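Local structure of FAD dependent oxidoreductase domain-containing protein (Deinococcus radiodurans R1, 3C4N) at residues A[149-154]-A[258-263]; A[244-249]-A[368-373]; A[268-273]-A[278-283]. The protein binds ADP in the crystal and is probably an FAD-dependent oxidoreductase of the ETF-QO/FixC family, its substrate unknown. All blocks are in the same frame, centred on the assembly; numbering follows the deposited sequence.

Contact 1 of 3, residues A[149-154]-A[258-263]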
loop_
_atom_site.group_PDB
_atom_site.type_symbol
_atom_site.label_atom_id
_atom_site.label_comp_id
_atom_site.label_asym_id
_atom_site.label_seq_id
_atom_site.Cartn_x
_atom_site.Cartn_y
_atom_site.Cartn_z
ATOM N N LEU A 149 -29.460 -27.169 -15.046
ATOM C CA LEU A 149 -29.980 -28.505 -15.285
ATOM C C LEU A 149 -29.272 -29.177 -16.458
ATOM O O LEU A 149 -28.903 -30.349 -16.384
ATOM C CB LEU A 149 -31.484 -28.430 -15.562
ATOM C CG LEU A 149 -32.345 -29.626 -15.134
ATOM C CD1 LEU A 149 -33.792 -29.363 -15.524
ATOM C CD2 LEU A 149 -31.850 -30.913 -15.783
ATOM N N ALA A 150 -29.075 -28.425 -17.535
ATOM C CA ALA A 150 -28.434 -28.942 -18.739
ATOM C C ALA A 150 -27.005 -29.423 -18.507
ATOM O O ALA A 150 -26.398 -30.052 -19.379
ATOM C CB ALA A 150 -28.449 -27.865 -19.831
ATOM N N LEU A 151 -26.461 -29.116 -17.339
ATOM C CA LEU A 151 -25.097 -29.521 -17.030
ATOM C C LEU A 151 -25.040 -30.969 -16.575
ATOM O O LEU A 151 -24.032 -31.649 -16.759
ATOM C CB LEU A 151 -24.519 -28.636 -15.930
ATOM C CG LEU A 151 -24.510 -27.135 -16.178
ATOM C CD1 LEU A 151 -24.011 -26.443 -14.917
ATOM C CD2 LEU A 151 -23.624 -26.794 -17.371
ATOM N N LEU A 152 -26.133 -31.441 -15.988
ATOM C CA LEU A 152 -26.166 -32.792 -15.457
ATOM C C LEU A 152 -27.228 -33.701 -16.028
ATOM O O LEU A 152 -27.996 -33.327 -16.913
ATOM C CB LEU A 152 -26.338 -32.752 -13.934
ATOM C CG LEU A 152 -26.663 -31.406 -13.288
ATOM C CD1 LEU A 152 -27.424 -31.595 -11.987
ATOM C CD2 LEU A 152 -25.370 -30.665 -13.049
ATOM N N ASP A 153 -27.254 -34.914 -15.493
ATOM C CA ASP A 153 -28.224 -35.910 -15.894
ATOM C C ASP A 153 -29.097 -36.182 -14.666
ATOM O O ASP A 153 -28.674 -36.846 -13.725
ATOM C CB ASP A 153 -27.511 -37.186 -16.337
ATOM C CG ASP A 153 -28.476 -38.272 -16.750
ATOM O OD1 ASP A 153 -29.267 -38.720 -15.891
ATOM O OD2 ASP A 153 -28.445 -38.670 -17.931
ATOM N N PRO A 154 -30.326 -35.651 -14.661
ATOM C CA PRO A 154 -31.287 -35.813 -13.566
ATOM C C PRO A 154 -31.421 -37.238 -13.036
ATOM O O PRO A 154 -31.662 -37.435 -11.845
ATOM C CB PRO A 154 -32.588 -35.311 -14.178
ATOM C CG PRO A 154 -32.110 -34.216 -15.098
ATOM C CD PRO A 154 -30.898 -34.840 -15.751
ATOM N N PRO A 258 -9.839 -24.692 -13.373
ATOM C CA PRO A 258 -10.235 -24.529 -14.776
ATOM C C PRO A 258 -11.650 -23.971 -14.921
ATOM O O PRO A 258 -12.526 -24.249 -14.100
ATOM C CB PRO A 258 -10.083 -25.941 -15.346
ATOM C CG PRO A 258 -10.274 -26.826 -14.157
ATOM C CD PRO A 258 -9.542 -26.100 -13.061
ATOM N N ARG A 259 -11.861 -23.182 -15.971
ATOM C CA ARG A 259 -13.158 -22.565 -16.225
ATOM C C ARG A 259 -14.060 -23.340 -17.183
ATOM O O ARG A 259 -13.594 -23.920 -18.163
ATOM C CB ARG A 259 -12.978 -21.144 -16.758
ATOM C CG ARG A 259 -14.304 -20.516 -17.116
ATOM C CD ARG A 259 -14.262 -19.014 -17.113
ATOM N NE ARG A 259 -15.356 -18.531 -17.899
ATOM C CZ ARG A 259 -16.402 -17.753 -17.639
ATOM N NH1 ARG A 259 -16.703 -17.183 -16.477
ATOM N NH2 ARG A 259 -17.192 -17.578 -18.675
ATOM N N LEU A 260 -15.357 -23.334 -16.886
ATOM C CA LEU A 260 -16.350 -24.014 -17.702
ATOM C C LEU A 260 -17.249 -22.975 -18.362
ATOM O O LEU A 260 -18.129 -22.401 -17.719
ATOM C CB LEU A 260 -17.201 -24.941 -16.843
ATOM C CG LEU A 260 -18.221 -25.785 -17.615
ATOM C CD1 LEU A 260 -17.516 -26.928 -18.341
ATOM C CD2 LEU A 260 -19.247 -26.334 -16.643
ATOM N N ASP A 261 -17.034 -22.744 -19.653
ATOM C CA ASP A 261 -17.810 -21.753 -20.374
ATOM C C ASP A 261 -19.190 -22.217 -20.802
ATOM O O ASP A 261 -19.417 -22.518 -21.969
ATOM C CB ASP A 261 -17.024 -21.270 -21.591
ATOM C CG ASP A 261 -15.768 -20.515 -21.206
ATOM O OD1 ASP A 261 -15.882 -19.438 -20.593
ATOM O OD2 ASP A 261 -14.665 -21.000 -21.511
ATOM N N LEU A 262 -20.106 -22.286 -19.846
ATOM C CA LEU A 262 -21.477 -22.675 -20.133
ATOM C C LEU A 262 -22.401 -21.694 -19.418
ATOM O O LEU A 262 -22.110 -21.262 -18.301
ATOM C CB LEU A 262 -21.739 -24.108 -19.675
ATOM C CG LEU A 262 -21.114 -25.170 -20.582
ATOM C CD1 LEU A 262 -21.276 -26.536 -19.970
ATOM C CD2 LEU A 262 -21.777 -25.122 -21.947
ATOM N N LEU A 263 -23.498 -21.339 -20.082
ATOM C CA LEU A 263 -24.471 -20.384 -19.561
ATOM C C LEU A 263 -24.605 -20.368 -18.049
ATOM O O LEU A 263 -24.859 -21.394 -17.428
ATOM C CB LEU A 263 -25.850 -20.639 -20.170
ATOM C CG LEU A 263 -26.917 -19.591 -19.833
ATOM C CD1 LEU A 263 -26.450 -18.230 -20.335
ATOM C CD2 LEU A 263 -28.256 -19.959 -20.500
#
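Leu151 and Leu262 hold their first torsions alike, each with CG opposite the carbonyl carbon and beside the backbone N (chi1 -56° for Leu151 and -75° for Leu262), and from these positions the two side chains run by one another, pointing opposite ways. One methyl of Leu151 does the touching: CD2 lies 3.5 Å from Leu262 CD1 and 4.0 Å from Leu262 CB, so it rests alongside the partner's branch. Leu260, two residues earlier, also points at the loop, but its CD2 comes no nearer than 4.5 Å to Leu151 CD2. The contact is wholly apolar and small, burying 100 Å². Leu151 is presented by a type I beta turn from Leu149 to Leu152, closed by the bond from Leu152 N to Leu149 O (3.0 Å). Asp261 centres an inverse gamma turn that brings Leu262 round after the strand ends. Asp261 OD1 takes both NE (2.9 Å) and NH2 (3.0 Å) of Arg259, a side-on salt bridge between strand end and turn. The 149-154 loop, following helix 146-149, packs on the turn just past the end of strand 251-260, with Ala330 against both Leu151 and Leu262 and Tyr285 of strand 284-288 against Leu151 and Leu260.

Contact 2 of 3, residues A[244-249]-A[368-373]; sequences LGLHTR and PGLHLL
Leu370 reaches out from its strand to meet Leu244 and Leu246 tip to tip, and a single methyl serves both encounters: Leu370 CD2 is 3.4 Å from Leu244 CD1 and 3.3 Å from Leu246 CD1. The methyl is thus shared between two leucines that flank Gly245, and both approaches are tight for methyl groups. Leu370 gets there with CG anti to its backbone N (chi1 -173°), whereas Leu244 and Leu246 keep CG beside theirs. Gly245, with positive phi, is where the chain leaves helix 236-244, and the extended run after it passes the side of strand 370-374 that carries Leu370 and Leu372; Thr248 CA and Leu372 CA are 10.1 Å apart. That strand is parallel to 227-230 and antiparallel to 362-367 in the mixed sheet that includes the parallel strands of the Rossmann-type nucleotide-binding domain, and segment 244-249 packs against Leu370 and Leu372 on one face of it. Further along, Thr248 turns its methyl rather than its hydroxyl to the strand, CG2 standing 4.3 Å from Leu372 CD2 in a looser approach. Leu366 touches both Thr248 and Leu372, while Ile228 packs on Leu370 and Val230 on Leu372. The side chain of Leu372 is about 9 Å from the bound ADP.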
loop_
_atom_site.group_PDB
_atom_site.type_symbol
_atom_site.label_atom_id
_atom_site.label_comp_id
_atom_site.label_asym_id
_atom_site.label_seq_id
_atom_site.Cartn_x
_atom_site.Cartn_y
_atom_site.Cartn_z
ATOM N N LEU A 244 13.237 -20.850 11.820
ATOM C CA LEU A 244 13.384 -21.099 13.253
ATOM C C LEU A 244 13.445 -22.581 13.650
ATOM O O LEU A 244 13.406 -22.902 14.837
ATOM C CB LEU A 244 12.228 -20.419 14.007
ATOM C CG LEU A 244 12.180 -18.884 13.973
ATOM C CD1 LEU A 244 10.783 -18.369 14.298
ATOM C CD2 LEU A 244 13.193 -18.337 14.952
ATOM N N GLY A 245 13.532 -23.480 12.674
ATOM C CA GLY A 245 13.594 -24.897 12.995
ATOM C C GLY A 245 12.355 -25.428 13.702
ATOM O O GLY A 245 12.408 -26.449 14.388
ATOM N N LEU A 246 11.234 -24.738 13.529
ATOM C CA LEU A 246 9.977 -25.137 14.144
ATOM C C LEU A 246 9.202 -26.101 13.248
ATOM O O LEU A 246 8.663 -25.711 12.201
ATOM C CB LEU A 246 9.124 -23.901 14.434
ATOM C CG LEU A 246 9.795 -22.829 15.308
ATOM C CD1 LEU A 246 8.859 -21.653 15.499
ATOM C CD2 LEU A 246 10.173 -23.434 16.649
ATOM N N HIS A 247 9.146 -27.362 13.675
ATOM C CA HIS A 247 8.458 -28.413 12.930
ATOM C C HIS A 247 6.944 -28.420 13.143
ATOM O O HIS A 247 6.464 -28.156 14.242
ATOM C CB HIS A 247 9.019 -29.778 13.336
ATOM C CG HIS A 247 10.509 -29.861 13.260
ATOM N ND1 HIS A 247 11.203 -29.675 12.086
ATOM C CD2 HIS A 247 11.437 -30.102 14.215
ATOM C CE1 HIS A 247 12.498 -29.800 12.320
ATOM N NE2 HIS A 247 12.666 -30.058 13.603
ATOM N N THR A 248 6.197 -28.706 12.081
ATOM C CA THR A 248 4.742 -28.797 12.163
ATOM C C THR A 248 4.313 -29.964 11.272
ATOM O O THR A 248 5.115 -30.491 10.492
ATOM C CB THR A 248 4.019 -27.497 11.676
ATOM O OG1 THR A 248 4.351 -27.240 10.304
ATOM C CG2 THR A 248 4.408 -26.303 12.541
ATOM N N ARG A 249 3.048 -30.354 11.378
ATOM C CA ARG A 249 2.524 -31.462 10.592
ATOM C C ARG A 249 1.696 -30.960 9.410
ATOM O O ARG A 249 1.167 -31.752 8.629
ATOM C CB ARG A 249 1.666 -32.368 11.487
ATOM C CG ARG A 249 2.174 -32.500 12.920
ATOM C CD ARG A 249 1.815 -33.852 13.548
ATOM N NE ARG A 249 2.661 -34.878 12.962
ATOM C CZ ARG A 249 3.598 -35.558 13.617
ATOM N NH1 ARG A 249 3.820 -35.353 14.907
ATOM N NH2 ARG A 249 4.355 -36.413 12.954
ATOM N N PRO A 368 6.862 -18.201 21.914
ATOM C CA PRO A 368 6.478 -16.910 22.476
ATOM C C PRO A 368 6.393 -15.805 21.423
ATOM O O PRO A 368 7.373 -15.508 20.742
ATOM C CB PRO A 368 7.567 -16.668 23.513
ATOM C CG PRO A 368 7.811 -18.063 24.042
ATOM C CD PRO A 368 7.881 -18.863 22.750
ATOM N N GLY A 369 5.204 -15.220 21.290
ATOM C CA GLY A 369 4.990 -14.146 20.338
ATOM C C GLY A 369 4.943 -14.541 18.871
ATOM O O GLY A 369 4.787 -13.678 18.006
ATOM N N LEU A 370 5.074 -15.837 18.593
ATOM C CA LEU A 370 5.053 -16.343 17.223
ATOM C C LEU A 370 3.788 -17.151 16.909
ATOM O O LEU A 370 3.562 -18.210 17.501
ATOM C CB LEU A 370 6.282 -17.214 16.959
ATOM C CG LEU A 370 6.447 -17.662 15.510
ATOM C CD1 LEU A 370 6.742 -16.431 14.649
ATOM C CD2 LEU A 370 7.583 -18.657 15.393
ATOM N N HIS A 371 2.976 -16.650 15.978
ATOM C CA HIS A 371 1.735 -17.323 15.591
ATOM C C HIS A 371 1.700 -17.746 14.139
ATOM O O HIS A 371 2.146 -17.013 13.258
ATOM C CB HIS A 371 0.525 -16.426 15.844
ATOM C CG HIS A 371 0.378 -16.016 17.271
ATOM N ND1 HIS A 371 0.984 -14.890 17.784
ATOM C CD2 HIS A 371 -0.252 -16.612 18.309
ATOM C CE1 HIS A 371 0.734 -14.810 19.079
ATOM N NE2 HIS A 371 -0.013 -15.842 19.424
ATOM N N LEU A 372 1.159 -18.934 13.894
ATOM C CA LEU A 372 1.022 -19.445 12.538
ATOM C C LEU A 372 -0.469 -19.481 12.185
ATOM O O LEU A 372 -1.231 -20.263 12.752
ATOM C CB LEU A 372 1.640 -20.844 12.429
ATOM C CG LEU A 372 1.383 -21.613 11.124
ATOM C CD1 LEU A 372 1.974 -20.869 9.935
ATOM C CD2 LEU A 372 2.003 -22.992 11.239
ATOM N N LEU A 373 -0.867 -18.622 11.249
ATOM C CA LEU A 373 -2.250 -18.495 10.793
ATOM C C LEU A 373 -2.465 -19.309 9.535
ATOM O O LEU A 373 -1.777 -19.113 8.536
ATOM C CB LEU A 373 -2.565 -17.023 10.494
ATOM C CG LEU A 373 -3.966 -16.594 10.026
ATOM C CD1 LEU A 373 -5.015 -17.166 10.965
ATOM C CD2 LEU A 373 -4.056 -15.066 9.994
#

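Contact 3 of 3, residues A[268-273]-A[278-283]; sequences TPVLRA and LRPQNG
Leu278 pairs with Leu271, and Pro280 packs on Thr268, in the beta hairpin of strands 270-273 and 276-281. Segments 270-273 and 278-281 run antiparallel, at 160°, and Leu271 and Leu278 form a hydrogen-bonded pair. Leu278 N gives a short, nearly straight bond to Leu271 O (2.7 Å, 170°), and Leu271 N returns a longer one to Leu278 O (3.2 Å). Their side chains stand on the same face of the sheet, CB to CB 4.3 Å apart. Val270 flanks this pairing: its CG1 passes 3.7 Å from Leu278 O, while the Val270 and Pro280 side chains cross at about a right angle, CG2 of Val270 facing Pro280 CD.

Beyond the paired residues Pro280, which has no amide hydrogen to give, meets the first arm through its ring. The ring fits against the chain at Thr268, where Pro280 CB lies 3.4 Å from Thr268 CG2 and Pro280 CG lies 3.2 Å from Thr268 O. The methyl is turned there because OG1 takes the place anti to the backbone N (chi1 168°), which puts CG2 between N and the carbonyl carbon. Replacing the proline with glycine would probably open a gap beside the Thr268 methyl and leave Val270 CG2 without its ring partner. The same Thr268 O accepts a hydrogen bond from Arg121 of strand 118-127, the strand that pairs in parallel with 270-273 on its other side. Arg279 turns back along its own strand, Arg279 NH1 donating to Pro280 O at 2.8 Å.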
loop_
_atom_site.group_PDB
_atom_site.type_symbol
_atom_site.label_atom_id
_atom_site.label_comp_id
_atom_site.label_asym_id
_atom_site.label_seq_id
_atom_site.Cartn_x
_atom_site.Cartn_y
_atom_site.Cartn_z
ATOM N N THR A 268 -27.937 -18.321 -10.348
ATOM C CA THR A 268 -27.853 -19.761 -10.565
ATOM C C THR A 268 -27.070 -20.330 -9.390
ATOM O O THR A 268 -25.949 -19.906 -9.101
ATOM C CB THR A 268 -27.157 -20.120 -11.912
ATOM O OG1 THR A 268 -26.852 -21.519 -11.933
ATOM C CG2 THR A 268 -25.887 -19.338 -12.096
ATOM N N PRO A 269 -27.664 -21.297 -8.686
ATOM C CA PRO A 269 -27.050 -21.942 -7.520
ATOM C C PRO A 269 -25.693 -22.616 -7.729
ATOM O O PRO A 269 -25.325 -22.981 -8.845
ATOM C CB PRO A 269 -28.134 -22.920 -7.055
ATOM C CG PRO A 269 -28.899 -23.223 -8.310
ATOM C CD PRO A 269 -28.972 -21.897 -9.008
ATOM N N VAL A 270 -24.943 -22.736 -6.636
ATOM C CA VAL A 270 -23.643 -23.393 -6.661
ATOM C C VAL A 270 -23.983 -24.881 -6.654
ATOM O O VAL A 270 -24.917 -25.300 -5.971
ATOM C CB VAL A 270 -22.803 -23.056 -5.393
ATOM C CG1 VAL A 270 -21.499 -23.829 -5.401
ATOM C CG2 VAL A 270 -22.520 -21.562 -5.332
ATOM N N LEU A 271 -23.245 -25.674 -7.420
ATOM C CA LEU A 271 -23.497 -27.107 -7.492
ATOM C C LEU A 271 -22.252 -27.873 -7.099
ATOM O O LEU A 271 -21.132 -27.430 -7.359
ATOM C CB LEU A 271 -23.899 -27.498 -8.914
ATOM C CG LEU A 271 -25.140 -26.796 -9.479
ATOM C CD1 LEU A 271 -25.097 -26.842 -11.008
ATOM C CD2 LEU A 271 -26.397 -27.461 -8.939
ATOM N N ARG A 272 -22.461 -29.030 -6.479
ATOM C CA ARG A 272 -21.385 -29.905 -6.026
ATOM C C ARG A 272 -21.718 -31.351 -6.342
ATOM O O ARG A 272 -22.875 -31.753 -6.278
ATOM C CB ARG A 272 -21.203 -29.762 -4.522
ATOM C CG ARG A 272 -20.601 -28.449 -4.106
ATOM C CD ARG A 272 -20.199 -28.455 -2.638
ATOM N NE ARG A 272 -19.313 -27.332 -2.348
ATOM C CZ ARG A 272 -18.854 -27.032 -1.139
ATOM N NH1 ARG A 272 -19.202 -27.778 -0.098
ATOM N NH2 ARG A 272 -18.046 -25.992 -0.974
ATOM N N ALA A 273 -20.705 -32.138 -6.679
ATOM C CA ALA A 273 -20.907 -33.556 -6.987
ATOM C C ALA A 273 -19.613 -34.305 -6.686
ATOM O O ALA A 273 -18.536 -33.836 -7.032
ATOM C CB ALA A 273 -21.293 -33.731 -8.474
ATOM N N LEU A 278 -19.138 -26.496 -8.854
ATOM C CA LEU A 278 -19.329 -25.660 -10.022
ATOM C C LEU A 278 -19.792 -24.302 -9.498
ATOM O O LEU A 278 -20.947 -24.124 -9.094
ATOM C CB LEU A 278 -20.350 -26.282 -10.977
ATOM C CG LEU A 278 -19.853 -27.573 -11.661
ATOM C CD1 LEU A 278 -20.931 -28.171 -12.577
ATOM C CD2 LEU A 278 -18.594 -27.254 -12.476
ATOM N N ARG A 279 -18.851 -23.356 -9.477
ATOM C CA ARG A 279 -19.086 -22.007 -8.982
ATOM C C ARG A 279 -19.430 -21.053 -10.105
ATOM O O ARG A 279 -18.554 -20.628 -10.868
ATOM C CB ARG A 279 -17.839 -21.501 -8.238
ATOM C CG ARG A 279 -17.702 -19.963 -8.099
ATOM C CD ARG A 279 -18.716 -19.338 -7.143
ATOM N NE ARG A 279 -18.191 -18.129 -6.477
ATOM C CZ ARG A 279 -18.466 -16.871 -6.823
ATOM N NH1 ARG A 279 -19.274 -16.608 -7.841
ATOM N NH2 ARG A 279 -17.927 -15.869 -6.147
ATOM N N PRO A 280 -20.720 -20.703 -10.232
ATOM C CA PRO A 280 -21.137 -19.774 -11.289
ATOM C C PRO A 280 -20.424 -18.431 -11.122
ATOM O O PRO A 280 -20.406 -17.859 -10.033
ATOM C CB PRO A 280 -22.648 -19.671 -11.084
ATOM C CG PRO A 280 -22.817 -19.967 -9.611
ATOM C CD PRO A 280 -21.864 -21.108 -9.395
ATOM N N GLN A 281 -19.836 -17.930 -12.201
ATOM C CA GLN A 281 -19.109 -16.673 -12.130
ATOM C C GLN A 281 -18.784 -16.128 -13.520
ATOM O O GLN A 281 -18.439 -16.889 -14.426
ATOM C CB GLN A 281 -17.813 -16.876 -11.346
ATOM C CG GLN A 281 -17.054 -15.605 -11.072
ATOM C CD GLN A 281 -15.695 -15.863 -10.440
ATOM O OE1 GLN A 281 -15.589 -16.356 -9.298
ATOM N NE2 GLN A 281 -14.638 -15.536 -11.187
ATOM N N ASN A 282 -18.903 -14.814 -13.694
ATOM C CA ASN A 282 -18.614 -14.199 -14.986
ATOM C C ASN A 282 -19.387 -14.849 -16.133
ATOM O O ASN A 282 -18.837 -15.065 -17.212
ATOM C CB ASN A 282 -17.118 -14.281 -15.281
ATOM C CG ASN A 282 -16.429 -12.944 -15.148
ATOM O OD1 ASN A 282 -16.546 -12.270 -14.118
ATOM N ND2 ASN A 282 -15.700 -12.547 -16.189
ATOM N N GLY A 283 -20.656 -15.170 -15.892
ATOM C CA GLY A 283 -21.478 -15.776 -16.923
ATOM C C GLY A 283 -21.163 -17.232 -17.196
ATOM O O GLY A 283 -21.779 -17.851 -18.058
#

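Contacts 1 and 3 are neighbours, their centres 9 Å apart, and both reach the mixed sheet that contains strands 251-260, 270-273 and 276-281. Leu151 joins them: its CD1 lies 4.1 Å from Leu271 CD1 and 4.2 Å from Leu278 CD1, so the 149-154 loop packs on the hairpin pair as well as on Leu262. Arg259 NH1 adds a weak, probable hydrogen bond to Asn282 O. Contact 2 belongs to the other sheet, across the centre of the chain, about 43 Å from contact 1 and 37 Å from contact 3 between centres. It alone comes near the nucleotide, while contacts 1 and 3 lie away from the ADP site. In sequence, contact 3 is nested within the loop closed by contact 2.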